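Long-range contacts in uncharacterized protein PA1789 (Pseudomonas aeruginosa, PDB 3MT0), which is of unknown function but belongs to the universal stress protein A family and is probably required for resistance to DNA-damaging agents: residues Val13-Gln18 / Ile93-Phe98; Thr80-Gln85 / Arg117-Pro122. One frame throughout, in Å; residues are numbered along the deposited sequence.

Interaction 1: residues Val13-Gln18 / Ile93-Phe98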
loop_
_atom_site.group_PDB
_atom_site.type_symbol
_atom_site.label_atom_id
_atom_site.label_comp_id
_atom_site.label_asym_id
_atom_site.label_seq_id
_atom_site.Cartn_x
_atom_site.Cartn_y
_atom_site.Cartn_z
ATOM N N VAL A 13 0.936 -1.758 -13.393
ATOM C CA VAL A 13 1.231 -3.067 -13.967
ATOM C C VAL A 13 0.004 -3.617 -14.679
ATOM O O VAL A 13 -1.018 -3.876 -14.058
ATOM C CB VAL A 13 1.711 -4.043 -12.891
ATOM C CG1 VAL A 13 1.983 -5.441 -13.483
ATOM C CG2 VAL A 13 2.961 -3.477 -12.224
ATOM N N ILE A 14 0.113 -3.735 -15.999
ATOM C CA ILE A 14 -0.987 -4.194 -16.844
ATOM C C ILE A 14 -0.798 -5.665 -17.198
ATOM O O ILE A 14 0.242 -6.043 -17.746
ATOM C CB ILE A 14 -1.035 -3.375 -18.162
ATOM C CG1 ILE A 14 -1.203 -1.872 -17.872
ATOM C CG2 ILE A 14 -2.165 -3.856 -19.048
ATOM C CD1 ILE A 14 -2.543 -1.525 -17.228
ATOM N N GLU A 15 -1.808 -6.481 -16.893
ATOM C CA GLU A 15 -1.809 -7.909 -17.229
ATOM C C GLU A 15 -2.485 -8.143 -18.579
ATOM O O GLU A 15 -3.527 -7.552 -18.868
ATOM C CB GLU A 15 -2.553 -8.700 -16.153
ATOM C CG GLU A 15 -1.873 -8.721 -14.799
ATOM C CD GLU A 15 -1.020 -9.954 -14.601
ATOM O OE1 GLU A 15 -1.091 -10.865 -15.452
ATOM O OE2 GLU A 15 -0.281 -10.020 -13.596
ATOM N N PRO A 16 -1.889 -9.006 -19.416
ATOM C CA PRO A 16 -2.413 -9.268 -20.764
ATOM C C PRO A 16 -3.622 -10.216 -20.858
ATOM O O PRO A 16 -4.425 -10.045 -21.781
ATOM C CB PRO A 16 -1.212 -9.891 -21.493
ATOM C CG PRO A 16 -0.374 -10.479 -20.407
ATOM C CD PRO A 16 -0.533 -9.548 -19.227
ATOM N N ASP A 17 -3.753 -11.176 -19.939
ATOM C CA ASP A 17 -4.707 -12.282 -20.111
ATOM C C ASP A 17 -5.734 -12.466 -18.988
ATOM O O ASP A 17 -6.311 -13.546 -18.844
ATOM C CB ASP A 17 -3.944 -13.597 -20.264
ATOM C CG ASP A 17 -2.993 -13.586 -21.441
ATOM O OD1 ASP A 17 -3.441 -13.261 -22.563
ATOM O OD2 ASP A 17 -1.802 -13.908 -21.241
ATOM N N GLN A 18 -5.964 -11.435 -18.186
ATOM C CA GLN A 18 -6.913 -11.551 -17.081
ATOM C C GLN A 18 -8.241 -10.883 -17.446
ATOM O O GLN A 18 -8.311 -10.120 -18.413
ATOM C CB GLN A 18 -6.319 -10.926 -15.816
ATOM C CG GLN A 18 -5.008 -11.565 -15.378
ATOM C CD GLN A 18 -5.213 -12.912 -14.699
ATOM O OE1 GLN A 18 -6.346 -13.349 -14.483
ATOM N NE2 GLN A 18 -4.112 -13.571 -14.349
ATOM N N ILE A 93 3.738 2.086 -7.225
ATOM C CA ILE A 93 3.501 0.942 -8.103
ATOM C C ILE A 93 2.141 0.376 -7.765
ATOM O O ILE A 93 1.844 0.149 -6.579
ATOM C CB ILE A 93 4.549 -0.156 -7.878
ATOM C CG1 ILE A 93 5.932 0.342 -8.283
ATOM C CG2 ILE A 93 4.166 -1.468 -8.638
ATOM C CD1 ILE A 93 7.064 -0.569 -7.838
ATOM N N ILE A 94 1.294 0.201 -8.778
ATOM C CA ILE A 94 0.005 -0.453 -8.568
ATOM C C ILE A 94 -0.018 -1.775 -9.328
ATOM O O ILE A 94 0.231 -1.813 -10.535
ATOM C CB ILE A 94 -1.171 0.406 -9.057
ATOM C CG1 ILE A 94 -1.138 1.782 -8.406
ATOM C CG2 ILE A 94 -2.509 -0.299 -8.764
ATOM C CD1 ILE A 94 -2.228 2.714 -8.906
ATOM N N LYS A 95 -0.310 -2.852 -8.609
ATOM C CA LYS A 95 -0.385 -4.178 -9.198
ATOM C C LYS A 95 -1.552 -4.948 -8.623
ATOM O O LYS A 95 -1.780 -4.924 -7.425
ATOM C CB LYS A 95 0.909 -4.963 -8.979
ATOM C CG LYS A 95 0.918 -6.291 -9.753
ATOM C CD LYS A 95 2.216 -7.056 -9.564
ATOM C CE LYS A 95 2.189 -8.389 -10.335
ATOM N NZ LYS A 95 1.142 -9.320 -9.810
ATOM N N GLN A 96 -2.289 -5.637 -9.482
ATOM C CA GLN A 96 -3.374 -6.475 -9.008
ATOM C C GLN A 96 -2.864 -7.831 -8.561
ATOM O O GLN A 96 -2.013 -8.463 -9.207
ATOM C CB GLN A 96 -4.465 -6.638 -10.072
ATOM C CG GLN A 96 -5.585 -7.570 -9.629
ATOM C CD GLN A 96 -6.845 -7.434 -10.463
ATOM O OE1 GLN A 96 -6.870 -6.731 -11.467
ATOM N NE2 GLN A 96 -7.909 -8.099 -10.030
ATOM N N HIS A 97 -3.385 -8.267 -7.420
ATOM C CA HIS A 97 -3.135 -9.599 -6.899
ATOM C C HIS A 97 -3.974 -10.632 -7.632
ATOM O O HIS A 97 -5.191 -10.503 -7.732
ATOM C CB HIS A 97 -3.470 -9.600 -5.407
ATOM C CG HIS A 97 -3.599 -10.966 -4.806
ATOM N ND1 HIS A 97 -2.570 -11.883 -4.801
ATOM C CD2 HIS A 97 -4.632 -11.556 -4.158
ATOM C CE1 HIS A 97 -2.968 -12.985 -4.187
ATOM N NE2 HIS A 97 -4.215 -12.813 -3.786
ATOM N N PHE A 98 -3.297 -11.650 -8.153
ATOM C CA PHE A 98 -3.951 -12.798 -8.769
ATOM C C PHE A 98 -3.350 -14.029 -8.110
ATOM O O PHE A 98 -2.223 -14.413 -8.430
ATOM C CB PHE A 98 -3.677 -12.847 -10.275
ATOM C CG PHE A 98 -4.307 -11.725 -11.059
ATOM C CD1 PHE A 98 -5.666 -11.726 -11.325
ATOM C CD2 PHE A 98 -3.535 -10.683 -11.556
ATOM C CE1 PHE A 98 -6.246 -10.705 -12.055
ATOM C CE2 PHE A 98 -4.108 -9.659 -12.281
ATOM C CZ PHE A 98 -5.464 -9.669 -12.541
HETATM O O HOH W 1 -2.045 -5.652 -12.372
HETATM O O HOH W 2 -0.974 -8.106 -11.944
#

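Interaction 2: residues Thr80-Gln85 / Arg117-Pro122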
loop_
_atom_site.group_PDB
_atom_site.type_symbol
_atom_site.label_atom_id
_atom_site.label_comp_id
_atom_site.label_asym_id
_atom_site.label_seq_id
_atom_site.Cartn_x
_atom_site.Cartn_y
_atom_site.Cartn_z
ATOM N N THR A 80 11.466 -6.832 -13.484
ATOM C CA THR A 80 11.038 -5.983 -14.589
ATOM C C THR A 80 10.276 -4.766 -14.059
ATOM O O THR A 80 10.521 -3.630 -14.476
ATOM C CB THR A 80 10.157 -6.753 -15.578
ATOM O OG1 THR A 80 10.862 -7.912 -16.056
ATOM C CG2 THR A 80 9.782 -5.858 -16.774
ATOM N N ILE A 81 9.363 -5.001 -13.123
ATOM C CA ILE A 81 8.588 -3.910 -12.536
ATOM C C ILE A 81 9.479 -2.878 -11.851
ATOM O O ILE A 81 9.331 -1.678 -12.050
ATOM C CB ILE A 81 7.544 -4.467 -11.544
ATOM C CG1 ILE A 81 6.521 -5.298 -12.318
ATOM C CG2 ILE A 81 6.852 -3.333 -10.748
ATOM C CD1 ILE A 81 5.621 -6.123 -11.456
ATOM N N ILE A 82 10.418 -3.353 -11.043
ATOM C CA ILE A 82 11.264 -2.438 -10.296
ATOM C C ILE A 82 12.213 -1.671 -11.227
ATOM O O ILE A 82 12.427 -0.477 -11.044
ATOM C CB ILE A 82 12.013 -3.167 -9.167
ATOM C CG1 ILE A 82 11.019 -3.573 -8.078
ATOM C CG2 ILE A 82 13.103 -2.281 -8.586
ATOM C CD1 ILE A 82 11.599 -4.504 -7.023
ATOM N N ALA A 83 12.736 -2.344 -12.244
ATOM C CA ALA A 83 13.582 -1.667 -13.218
ATOM C C ALA A 83 12.803 -0.554 -13.914
ATOM O O ALA A 83 13.343 0.513 -14.165
ATOM C CB ALA A 83 14.120 -2.657 -14.234
ATOM N N GLU A 84 11.546 -0.819 -14.255
ATOM C CA GLU A 84 10.710 0.216 -14.867
ATOM C C GLU A 84 10.461 1.386 -13.909
ATOM O O GLU A 84 10.487 2.543 -14.312
ATOM C CB GLU A 84 9.376 -0.376 -15.328
ATOM C CG GLU A 84 8.693 0.429 -16.415
ATOM C CD GLU A 84 9.432 0.362 -17.753
ATOM O OE1 GLU A 84 10.429 -0.405 -17.879
ATOM O OE2 GLU A 84 9.014 1.090 -18.683
ATOM N N GLN A 85 10.192 1.081 -12.643
ATOM C CA GLN A 85 9.937 2.122 -11.660
ATOM C C GLN A 85 11.142 3.045 -11.572
ATOM O O GLN A 85 11.008 4.265 -11.461
ATOM C CB GLN A 85 9.597 1.489 -10.288
ATOM C CG GLN A 85 9.399 2.497 -9.152
ATOM C CD GLN A 85 10.704 2.891 -8.489
ATOM O OE1 GLN A 85 11.680 2.127 -8.501
ATOM N NE2 GLN A 85 10.734 4.092 -7.903
ATOM N N ARG A 117 9.119 -6.772 -1.185
ATOM C CA ARG A 117 10.335 -6.720 -0.392
ATOM C C ARG A 117 11.294 -5.674 -0.936
ATOM O O ARG A 117 11.915 -4.922 -0.183
ATOM C CB ARG A 117 10.994 -8.095 -0.392
ATOM C CG ARG A 117 12.209 -8.231 0.492
ATOM C CD ARG A 117 12.487 -9.709 0.763
ATOM N NE ARG A 117 11.315 -10.385 1.318
ATOM C CZ ARG A 117 10.660 -11.383 0.730
ATOM N NH1 ARG A 117 11.061 -11.856 -0.444
ATOM N NH2 ARG A 117 9.600 -11.920 1.323
ATOM N N PHE A 118 11.397 -5.591 -2.259
ATOM C CA PHE A 118 12.457 -4.781 -2.836
ATOM C C PHE A 118 12.057 -3.451 -3.465
ATOM O O PHE A 118 12.922 -2.633 -3.766
ATOM C CB PHE A 118 13.278 -5.618 -3.803
ATOM C CG PHE A 118 14.024 -6.722 -3.122
ATOM C CD1 PHE A 118 15.099 -6.433 -2.292
ATOM C CD2 PHE A 118 13.633 -8.043 -3.276
ATOM C CE1 PHE A 118 15.788 -7.452 -1.645
ATOM C CE2 PHE A 118 14.318 -9.062 -2.638
ATOM C CZ PHE A 118 15.394 -8.766 -1.821
ATOM N N ALA A 119 10.764 -3.235 -3.665
ATOM C CA ALA A 119 10.324 -1.975 -4.261
ATOM C C ALA A 119 10.719 -0.783 -3.393
ATOM O O ALA A 119 10.394 -0.732 -2.195
ATOM C CB ALA A 119 8.825 -1.994 -4.501
ATOM N N PRO A 120 11.424 0.190 -3.981
ATOM C CA PRO A 120 11.871 1.355 -3.209
ATOM C C PRO A 120 10.854 2.497 -3.234
ATOM O O PRO A 120 11.214 3.671 -3.374
ATOM C CB PRO A 120 13.150 1.765 -3.937
ATOM C CG PRO A 120 12.875 1.410 -5.360
ATOM C CD PRO A 120 11.965 0.201 -5.355
ATOM N N CYS A 121 9.581 2.140 -3.098
ATOM C CA CYS A 121 8.498 3.115 -3.123
ATOM C C CYS A 121 7.253 2.420 -2.628
ATOM O O CYS A 121 7.236 1.189 -2.506
ATOM C CB CYS A 121 8.273 3.662 -4.545
ATOM S SG CYS A 121 7.756 2.386 -5.743
ATOM N N PRO A 122 6.207 3.195 -2.334
ATOM C CA PRO A 122 4.935 2.568 -1.959
ATOM C C PRO A 122 4.417 1.600 -3.027
ATOM O O PRO A 122 4.547 1.849 -4.228
ATOM C CB PRO A 122 3.998 3.763 -1.827
ATOM C CG PRO A 122 4.911 4.900 -1.391
ATOM C CD PRO A 122 6.175 4.665 -2.185
HETATM O O HOH W 3 12.551 5.276 -5.527
#

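Interaction 1: residues Val13-Gln18 / Ile93-Phe98
V13 pairs with strand 92-96 through one backbone hydrogen bond, its N to the O of I94 at 2.9 Å, and beyond it the two chains part, V13 O and Q96 N being joined by a water at 2.7 and 2.9 Å. On the strand side, V13 lays CB and both methyl groups across the aliphatic part of K95, with V13 CB 3.9 Å from K95 CG. The K95 chain runs extended as far as CE and turns only at the last torsion (chi4 -64°), which brings NZ to a salt bridge with D112 and a weak bond to Q96 O. E15 OE2 stays 4.1 Å from K95 NZ, beyond salt-bridge range, and instead accepts from a second water that also donates to Q96 O. Strands 9-13 and 92-96 are parallel neighbours in the Rossmann-like sheet of the universal stress protein fold, and the two segments include the C-terminal ends of these strands and the loops that follow, the edge where nucleotide-binding relatives hold their ligand. There F98 offers its ring to the loop. The Q18 amide lies almost parallel to it, 10° between planes and displaced toward the rim, while Q18 CG makes a CH-pi contact 3.7 Å from the ring centroid. Q96 CG packs on the opposite face, so the ring is sandwiched between two glutamine side chains. E15 comes in obliquely, its carboxylate plane turned 70° from the ring and its CG 3.5 Å from F98 CE2.

Interaction 2: residues Thr80-Gln85 / Arg117-Pro122
I82 and Q85, one helical turn apart on helix 77-88, point at the chain that leaves helix 110-118, and the CA atoms of I82 and A119 are 6.1 Å apart. The tip of I82 presses on the point where that helix ends: CD1 lies 3.7 Å from both F118 C and A119 N, with F118 CB at 3.8 Å beside it. I82 CG1 is set beside its own backbone N (chi1 -70°), which sends CD1 to this bend while the other branch, CG2, faces P120 CD at 4.2 Å. Both helices pack on the same side of the parallel half of the sheet formed by the first five strands, and the turn 119-122 leads the chain from helix 110-118 into strand 123-126, in a Rossmann-like alpha/beta domain of the universal stress protein type. Q85 fills the next hollow, between P120 and C121. Its chain bends at chi2 (-85°), laying the amide alongside the proline ring, with Q85 OE1 3.4 Å from P120 CG; to one side of the amide, C121 SG meets Q85 CG at 3.8 Å. The amide nitrogen is held by C90 O, and a water 3.2 Å from Q85 NE2 donates to P120 O, bridging the two segments. Helix 277-289 packs on the same residues, L283 touching F118 and P120, and A287 touching I82.

How the interactions relate
Strand 92-96 connects the two contacts: interaction 1 pairs it with V13, while P122 of interaction 2 probably bonds through its O to I93 N on the strand's other side. I81, on the helix of interaction 2, packs on V13 and I93, and I93 also meets C121. The chemistry changes with depth. Interaction 2 is a buried helix-to-turn contact of apolar groups and one water-bridged glutamine, with no direct hydrogen bond across it. Interaction 1 begins buried at V13 and runs out to the surface at Q18, combining strand pairing, bridging waters, nearby opposite charges and a stacked ring.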